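PDB 3FEF: alpha-galacturonidase, which hydrolyses alpha-1,4-linked galacturonides such as digalacturonate, releasing galacturonate, and depends on NAD and manganese. Local coordinates for residues 201-211 against 262-273. Residues are numbered along the deposited sequence; the frame is centred on the assembly and turned at random.
Sequences VLGINHFTWIT and YGAIPAAGDRHL. With MG (magnesium ion), chain G; SO4 (sulfate ion), chain E.
His206 and His272 lie face to face, ring centroids 3.9 Å apart and planes 13° from parallel. His206 can be followed outward. Its CB meets CB of His272. CG sits over CG and CD2 of the partner ring, and His206 ND1 comes within 3.6 Å of His272 CD2. CE1 lies above His272 NE2. At the tip, His206 NE2 binds the magnesium ion at 2.3 Å. Cys169 and three waters also bind the metal. ND1 is hydrogen-bonded to Thr110 OG1, so both ring nitrogens are engaged and the flip of the ring is fixed. With an alanine at His272 the imidazole covering one face of His206 is gone, and a gap would probably open beside the metal ligand, leaving its orientation more dependent on the metal and Thr110.

Further along, Trp209 and Ile210 pair antiparallel with Pro266 and Ile265. Ile210 and Ile265 form the hydrogen-bonded pair, N to O at 2.9 Å in both directions. Past the strand pair, Ala267 N donates to Thr208 O at 2.7 Å. Thr208 OG1 returns a bond to Ala267 O at 2.8 Å, arriving from above the carbonyl plane; chi1 of 38° sets the hydroxyl between backbone N and carbonyl carbon.

The Trp209 indole covers Pro266. Pro266 CA makes a CH-pi contact over its six-membered ring, and Pro266 CG touches Trp209 CZ3 at 3.6 Å. Ala264 O lies at the indole edge, and Trp209 CH2 reaches Tyr262 CD2. Leu258 of helix 253-262 also packs on Trp209 and Pro266.

Beside the histidine stack, Arg271 NH1 donates to O2 of a sulfate, probably from the crystallisation liquor, at 2.7 Å. Arg298 binds the same ion. The short helix 270-273 places His272 against His206. Manganese, with which activity was shown, would probably use the same nitrogen of His206, its ring stacked on His272.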
ATOM      1  N   VAL A 201       1.846 -16.613 -16.575  1.00 24.70           N
ATOM      2  CA  VAL A 201       0.440 -16.874 -16.315  1.00 22.33           C
ATOM      3  C   VAL A 201      -0.027 -16.248 -14.988  1.00 23.08           C
ATOM      4  O   VAL A 201       0.707 -16.236 -13.992  1.00 22.22           O
ATOM      5  CB  VAL A 201       0.192 -18.384 -16.315  1.00 24.57           C
ATOM      6  CG1 VAL A 201       0.938 -19.036 -15.171  1.00 22.72           C
ATOM      7  CG2 VAL A 201      -1.313 -18.701 -16.265  1.00 23.51           C
ATOM      8  N   LEU A 202      -1.250 -15.728 -14.983  1.00 18.62           N
ATOM      9  CA  LEU A 202      -1.740 -14.980 -13.842  1.00 20.00           C
ATOM     10  C   LEU A 202      -3.258 -14.846 -13.851  1.00 21.00           C
ATOM     11  O   LEU A 202      -3.900 -14.900 -14.904  1.00 21.10           O
ATOM     12  CB  LEU A 202      -1.048 -13.613 -13.743  1.00 20.96           C
ATOM     13  CG  LEU A 202      -1.257 -12.538 -14.837  1.00 25.11           C
ATOM     14  CD1 LEU A 202      -0.964 -11.145 -14.285  1.00 24.32           C
ATOM     15  CD2 LEU A 202      -0.374 -12.790 -16.061  1.00 23.87           C
ATOM     16  N   GLY A 203      -3.837 -14.686 -12.665  1.00 17.53           N
ATOM     17  CA  GLY A 203      -5.284 -14.615 -12.544  1.00 16.55           C
ATOM     18  C   GLY A 203      -5.735 -15.271 -11.256  1.00 15.66           C
ATOM     19  O   GLY A 203      -5.032 -15.256 -10.249  1.00 16.25           O
ATOM     20  N   ILE A 204      -6.930 -15.814 -11.274  1.00 17.88           N
ATOM     21  CA  ILE A 204      -7.407 -16.606 -10.159  1.00 18.88           C
ATOM     22  C   ILE A 204      -7.741 -17.956 -10.786  1.00 20.78           C
ATOM     23  O   ILE A 204      -7.906 -18.048 -12.010  1.00 21.60           O
ATOM     24  CB  ILE A 204      -8.661 -15.987  -9.539  1.00 19.50           C
ATOM     25  CG1 ILE A 204      -9.734 -15.797 -10.608  1.00 18.28           C
ATOM     26  CG2 ILE A 204      -8.330 -14.637  -8.882  1.00 18.26           C
ATOM     27  CD1 ILE A 204     -10.999 -15.070 -10.094  1.00 19.29           C
ATOM     28  N   ASN A 205      -7.831 -18.994  -9.964  1.00 20.79           N
ATOM     29  CA  ASN A 205      -8.056 -20.356 -10.461  1.00 22.97           C
ATOM     30  C   ASN A 205      -9.231 -20.483 -11.452  1.00 21.90           C
ATOM     31  O   ASN A 205     -10.310 -19.936 -11.225  1.00 24.42           O
ATOM     32  CB  ASN A 205      -8.247 -21.319  -9.272  1.00 22.40           C
ATOM     33  CG  ASN A 205      -8.297 -22.781  -9.708  1.00 25.98           C
ATOM     34  OD1 ASN A 205      -7.344 -23.321 -10.311  1.00 27.71           O
ATOM     35  ND2 ASN A 205      -9.414 -23.414  -9.441  1.00 26.45           N
ATOM     36  N   HIS A 206      -9.014 -21.212 -12.542  1.00 20.61           N
ATOM     37  CA  HIS A 206      -9.998 -21.351 -13.635  1.00 22.63           C
ATOM     38  C   HIS A 206     -10.263 -20.077 -14.425  1.00 23.80           C
ATOM     39  O   HIS A 206     -11.069 -20.079 -15.353  1.00 24.80           O
ATOM     40  CB  HIS A 206     -11.326 -21.963 -13.141  1.00 21.87           C
ATOM     41  CG  HIS A 206     -11.186 -23.372 -12.659  1.00 20.50           C
ATOM     42  ND1 HIS A 206     -12.071 -23.957 -11.784  1.00 22.08           N
ATOM     43  CD2 HIS A 206     -10.222 -24.296 -12.891  1.00 21.74           C
ATOM     44  CE1 HIS A 206     -11.683 -25.196 -11.530  1.00 23.73           C
ATOM     45  NE2 HIS A 206     -10.566 -25.427 -12.196  1.00 23.47           N
ATOM     46  N   PHE A 207      -9.597 -18.991 -14.050  1.00 21.98           N
ATOM     47  CA  PHE A 207      -9.710 -17.716 -14.763  1.00 21.68           C
ATOM     48  C   PHE A 207      -8.294 -17.120 -14.844  1.00 23.65           C
ATOM     49  O   PHE A 207      -8.036 -16.014 -14.364  1.00 21.02           O
ATOM     50  CB  PHE A 207     -10.652 -16.771 -14.016  1.00 22.68           C
ATOM     51  CG  PHE A 207     -11.147 -15.597 -14.849  1.00 24.71           C
ATOM     52  CD1 PHE A 207     -11.825 -15.810 -16.053  1.00 23.77           C
ATOM     53  CD2 PHE A 207     -10.947 -14.290 -14.415  1.00 22.85           C
ATOM     54  CE1 PHE A 207     -12.289 -14.732 -16.818  1.00 21.19           C
ATOM     55  CE2 PHE A 207     -11.398 -13.217 -15.171  1.00 24.77           C
ATOM     56  CZ  PHE A 207     -12.078 -13.443 -16.379  1.00 22.91           C
ATOM     57  N   THR A 208      -7.393 -17.909 -15.430  1.00 19.94           N
ATOM     58  CA  THR A 208      -5.994 -17.592 -15.590  1.00 20.35           C
ATOM     59  C   THR A 208      -5.690 -17.124 -17.010  1.00 20.92           C
ATOM     60  O   THR A 208      -6.342 -17.544 -17.971  1.00 22.59           O
ATOM     61  CB  THR A 208      -5.129 -18.842 -15.330  1.00 21.57           C
ATOM     62  OG1 THR A 208      -5.811 -19.982 -15.864  1.00 24.71           O
ATOM     63  CG2 THR A 208      -4.917 -19.057 -13.841  1.00 21.19           C
ATOM     64  N   TRP A 209      -4.679 -16.267 -17.136  1.00 19.12           N
ATOM     65  CA  TRP A 209      -4.375 -15.635 -18.402  1.00 21.19           C
ATOM     66  C   TRP A 209      -2.881 -15.622 -18.643  1.00 22.06           C
ATOM     67  O   TRP A 209      -2.075 -15.464 -17.716  1.00 22.51           O
ATOM     68  CB  TRP A 209      -4.919 -14.198 -18.411  1.00 17.90           C
ATOM     69  CG  TRP A 209      -6.412 -14.194 -18.271  1.00 20.39           C
ATOM     70  CD1 TRP A 209      -7.132 -14.422 -17.131  1.00 16.59           C
ATOM     71  CD2 TRP A 209      -7.369 -13.973 -19.317  1.00 20.34           C
ATOM     72  NE1 TRP A 209      -8.478 -14.360 -17.407  1.00 21.68           N
ATOM     73  CE2 TRP A 209      -8.651 -14.082 -18.739  1.00 20.63           C
ATOM     74  CE3 TRP A 209      -7.262 -13.699 -20.686  1.00 21.33           C
ATOM     75  CZ2 TRP A 209      -9.821 -13.929 -19.481  1.00 22.46           C
ATOM     76  CZ3 TRP A 209      -8.426 -13.542 -21.428  1.00 23.10           C
ATOM     77  CH2 TRP A 209      -9.688 -13.657 -20.829  1.00 19.93           C
ATOM     78  N   ILE A 210      -2.516 -15.748 -19.905  1.00 20.81           N
ATOM     79  CA  ILE A 210      -1.126 -15.714 -20.279  1.00 21.85           C
ATOM     80  C   ILE A 210      -0.886 -14.452 -21.054  1.00 24.06           C
ATOM     81  O   ILE A 210      -1.445 -14.249 -22.134  1.00 24.03           O
ATOM     82  CB  ILE A 210      -0.753 -16.968 -21.115  1.00 20.74           C
ATOM     83  CG1 ILE A 210      -0.929 -18.218 -20.252  1.00 20.89           C
ATOM     84  CG2 ILE A 210       0.666 -16.839 -21.655  1.00 21.72           C
ATOM     85  CD1 ILE A 210      -0.847 -19.606 -21.038  1.00 22.42           C
ATOM     86  N   THR A 211      -0.051 -13.586 -20.494  1.00 27.16           N
ATOM     87  CA  THR A 211       0.218 -12.291 -21.098  1.00 26.02           C
ATOM     88  C   THR A 211       1.561 -12.291 -21.851  1.00 27.14           C
ATOM     89  O   THR A 211       1.845 -11.385 -22.627  1.00 26.78           O
ATOM     90  CB  THR A 211       0.240 -11.212 -20.012  1.00 26.31           C
ATOM     91  OG1 THR A 211       1.220 -11.566 -19.032  1.00 25.22           O
ATOM     92  CG2 THR A 211      -1.098 -11.141 -19.327  1.00 26.29           C
ATOM     93  N   TYR A 262      -9.615  -9.452 -25.409  1.00 25.24           N
ATOM     94  CA  TYR A 262      -8.776  -8.967 -24.312  1.00 24.08           C
ATOM     95  C   TYR A 262      -7.293  -8.874 -24.599  1.00 24.79           C
ATOM     96  O   TYR A 262      -6.585  -8.203 -23.878  1.00 25.51           O
ATOM     97  CB  TYR A 262      -9.025  -9.801 -23.050  1.00 22.93           C
ATOM     98  CG  TYR A 262     -10.423  -9.662 -22.489  1.00 21.46           C
ATOM     99  CD1 TYR A 262     -10.839  -8.468 -21.885  1.00 20.65           C
ATOM    100  CD2 TYR A 262     -11.326 -10.719 -22.548  1.00 21.20           C
ATOM    101  CE1 TYR A 262     -12.121  -8.336 -21.354  1.00 22.40           C
ATOM    102  CE2 TYR A 262     -12.613 -10.605 -22.008  1.00 23.19           C
ATOM    103  CZ  TYR A 262     -12.997  -9.410 -21.404  1.00 24.62           C
ATOM    104  OH  TYR A 262     -14.263  -9.286 -20.885  1.00 24.78           O
ATOM    105  N   GLY A 263      -6.819  -9.556 -25.640  1.00 25.49           N
ATOM    106  CA  GLY A 263      -5.403  -9.486 -26.013  1.00 26.15           C
ATOM    107  C   GLY A 263      -4.447 -10.324 -25.164  1.00 25.70           C
ATOM    108  O   GLY A 263      -3.231 -10.239 -25.328  1.00 26.98           O
ATOM    109  N   ALA A 264      -4.977 -11.115 -24.235  1.00 24.12           N
ATOM    110  CA  ALA A 264      -4.142 -12.083 -23.519  1.00 23.36           C
ATOM    111  C   ALA A 264      -4.741 -13.455 -23.764  1.00 21.24           C
ATOM    112  O   ALA A 264      -5.899 -13.557 -24.076  1.00 21.36           O
ATOM    113  CB  ALA A 264      -4.076 -11.764 -22.022  1.00 23.77           C
ATOM    114  N   ILE A 265      -3.953 -14.512 -23.636  1.00 21.16           N
ATOM    115  CA  ILE A 265      -4.442 -15.843 -23.917  1.00 20.95           C
ATOM    116  C   ILE A 265      -5.149 -16.470 -22.709  1.00 22.08           C
ATOM    117  O   ILE A 265      -4.536 -16.727 -21.700  1.00 21.95           O
ATOM    118  CB  ILE A 265      -3.285 -16.762 -24.343  1.00 23.16           C
ATOM    119  CG1 ILE A 265      -2.595 -16.214 -25.608  1.00 24.75           C
ATOM    120  CG2 ILE A 265      -3.783 -18.209 -24.493  1.00 19.65           C
ATOM    121  CD1 ILE A 265      -1.331 -17.005 -26.039  1.00 21.59           C
ATOM    122  N   PRO A 266      -6.448 -16.758 -22.836  1.00 23.99           N
ATOM    123  CA  PRO A 266      -7.152 -17.368 -21.724  1.00 22.94           C
ATOM    124  C   PRO A 266      -6.533 -18.733 -21.462  1.00 26.66           C
ATOM    125  O   PRO A 266      -6.229 -19.462 -22.407  1.00 24.67           O
ATOM    126  CB  PRO A 266      -8.579 -17.501 -22.244  1.00 23.35           C
ATOM    127  CG  PRO A 266      -8.660 -16.547 -23.427  1.00 23.81           C
ATOM    128  CD  PRO A 266      -7.300 -16.621 -24.029  1.00 23.62           C
ATOM    129  N   ALA A 267      -6.315 -19.068 -20.196  1.00 23.84           N
ATOM    130  CA  ALA A 267      -5.503 -20.253 -19.877  1.00 23.51           C
ATOM    131  C   ALA A 267      -6.222 -21.271 -19.004  1.00 22.79           C
ATOM    132  O   ALA A 267      -5.668 -21.728 -18.013  1.00 23.81           O
ATOM    133  CB  ALA A 267      -4.176 -19.818 -19.213  1.00 21.99           C
ATOM    134  N   ALA A 268      -7.461 -21.597 -19.378  1.00 25.13           N
ATOM    135  CA  ALA A 268      -8.238 -22.705 -18.808  1.00 25.96           C
ATOM    136  C   ALA A 268      -9.167 -23.255 -19.893  1.00 25.17           C
ATOM    137  O   ALA A 268      -9.369 -22.606 -20.919  1.00 25.05           O
ATOM    138  CB  ALA A 268      -9.066 -22.249 -17.581  1.00 22.78           C
ATOM    139  N   GLY A 269      -9.742 -24.434 -19.660  1.00 24.56           N
ATOM    140  CA  GLY A 269     -10.683 -25.006 -20.616  1.00 23.25           C
ATOM    141  C   GLY A 269     -11.881 -24.082 -20.817  1.00 26.20           C
ATOM    142  O   GLY A 269     -12.298 -23.356 -19.903  1.00 24.48           O
ATOM    143  N   ASP A 270     -12.423 -24.103 -22.024  1.00 23.42           N
ATOM    144  CA  ASP A 270     -13.610 -23.351 -22.370  1.00 27.16           C
ATOM    145  C   ASP A 270     -14.729 -23.502 -21.310  1.00 26.99           C
ATOM    146  O   ASP A 270     -15.392 -22.533 -20.935  1.00 26.60           O
ATOM    147  CB  ASP A 270     -14.091 -23.780 -23.770  1.00 25.22           C
ATOM    148  CG  ASP A 270     -13.287 -23.118 -24.901  1.00 29.25           C
ATOM    149  OD1 ASP A 270     -12.134 -22.678 -24.662  1.00 29.06           O
ATOM    150  OD2 ASP A 270     -13.814 -23.002 -26.035  1.00 31.07           O
ATOM    151  N   ARG A 271     -14.913 -24.716 -20.813  1.00 23.82           N
ATOM    152  CA  ARG A 271     -15.980 -24.999 -19.864  1.00 25.46           C
ATOM    153  C   ARG A 271     -15.818 -24.213 -18.550  1.00 27.97           C
ATOM    154  O   ARG A 271     -16.796 -23.940 -17.863  1.00 32.33           O
ATOM    155  CB  ARG A 271     -16.053 -26.507 -19.594  1.00 24.17           C
ATOM    156  CG  ARG A 271     -14.725 -27.086 -19.078  1.00 26.36           C
ATOM    157  CD  ARG A 271     -14.664 -28.602 -19.163  1.00 25.80           C
ATOM    158  NE  ARG A 271     -15.599 -29.251 -18.254  1.00 25.60           N
ATOM    159  CZ  ARG A 271     -15.280 -29.737 -17.055  1.00 28.18           C
ATOM    160  NH1 ARG A 271     -16.206 -30.325 -16.307  1.00 28.26           N
ATOM    161  NH2 ARG A 271     -14.043 -29.639 -16.594  1.00 29.06           N
ATOM    162  N   HIS A 272     -14.589 -23.865 -18.195  1.00 28.44           N
ATOM    163  CA  HIS A 272     -14.346 -23.102 -16.970  1.00 29.70           C
ATOM    164  C   HIS A 272     -14.410 -21.611 -17.228  1.00 29.55           C
ATOM    165  O   HIS A 272     -14.985 -20.872 -16.437  1.00 30.79           O
ATOM    166  CB  HIS A 272     -12.988 -23.447 -16.369  1.00 28.55           C
ATOM    167  CG  HIS A 272     -12.938 -24.807 -15.757  1.00 29.76           C
ATOM    168  ND1 HIS A 272     -12.099 -25.800 -16.219  1.00 29.98           N
ATOM    169  CD2 HIS A 272     -13.635 -25.346 -14.731  1.00 28.87           C
ATOM    170  CE1 HIS A 272     -12.280 -26.893 -15.499  1.00 30.12           C
ATOM    171  NE2 HIS A 272     -13.196 -26.640 -14.579  1.00 30.02           N
ATOM    172  N   LEU A 273     -13.815 -21.177 -18.338  1.00 28.64           N
ATOM    173  CA  LEU A 273     -13.785 -19.771 -18.704  1.00 28.53           C
ATOM    174  C   LEU A 273     -15.198 -19.265 -18.826  1.00 29.45           C
ATOM    175  O   LEU A 273     -15.513 -18.135 -18.431  1.00 27.55           O
ATOM    176  CB  LEU A 273     -13.084 -19.588 -20.061  1.00 26.71           C
ATOM    177  CG  LEU A 273     -11.570 -19.851 -20.132  1.00 27.19           C
ATOM    178  CD1 LEU A 273     -11.063 -19.834 -21.589  1.00 25.92           C
ATOM    179  CD2 LEU A 273     -10.769 -18.861 -19.240  1.00 27.70           C
TER
HETATM  180 MG    MG G   1      -8.959 -27.043 -11.874  1.00 39.02          MG
HETATM  181  S   SO4 E   2     -14.034 -31.766 -13.186  1.00 60.65           S
HETATM  182  O1  SO4 E   2     -13.557 -33.076 -13.616  1.00 62.76           O
HETATM  183  O2  SO4 E   2     -15.180 -31.344 -13.983  1.00 60.91           O
HETATM  184  O3  SO4 E   2     -12.949 -30.807 -13.343  1.00 62.65           O
HETATM  185  O4  SO4 E   2     -14.413 -31.825 -11.782  1.00 62.34           O
HETATM  186  O   HOH W   1      -9.360 -28.437 -13.709  1.00 59.66           O
HETATM  187  O   HOH W   2      -7.501 -28.888 -11.554  1.00 42.89           O
HETATM  188  O   HOH W   3      -8.966 -26.298  -9.655  1.00 32.69           O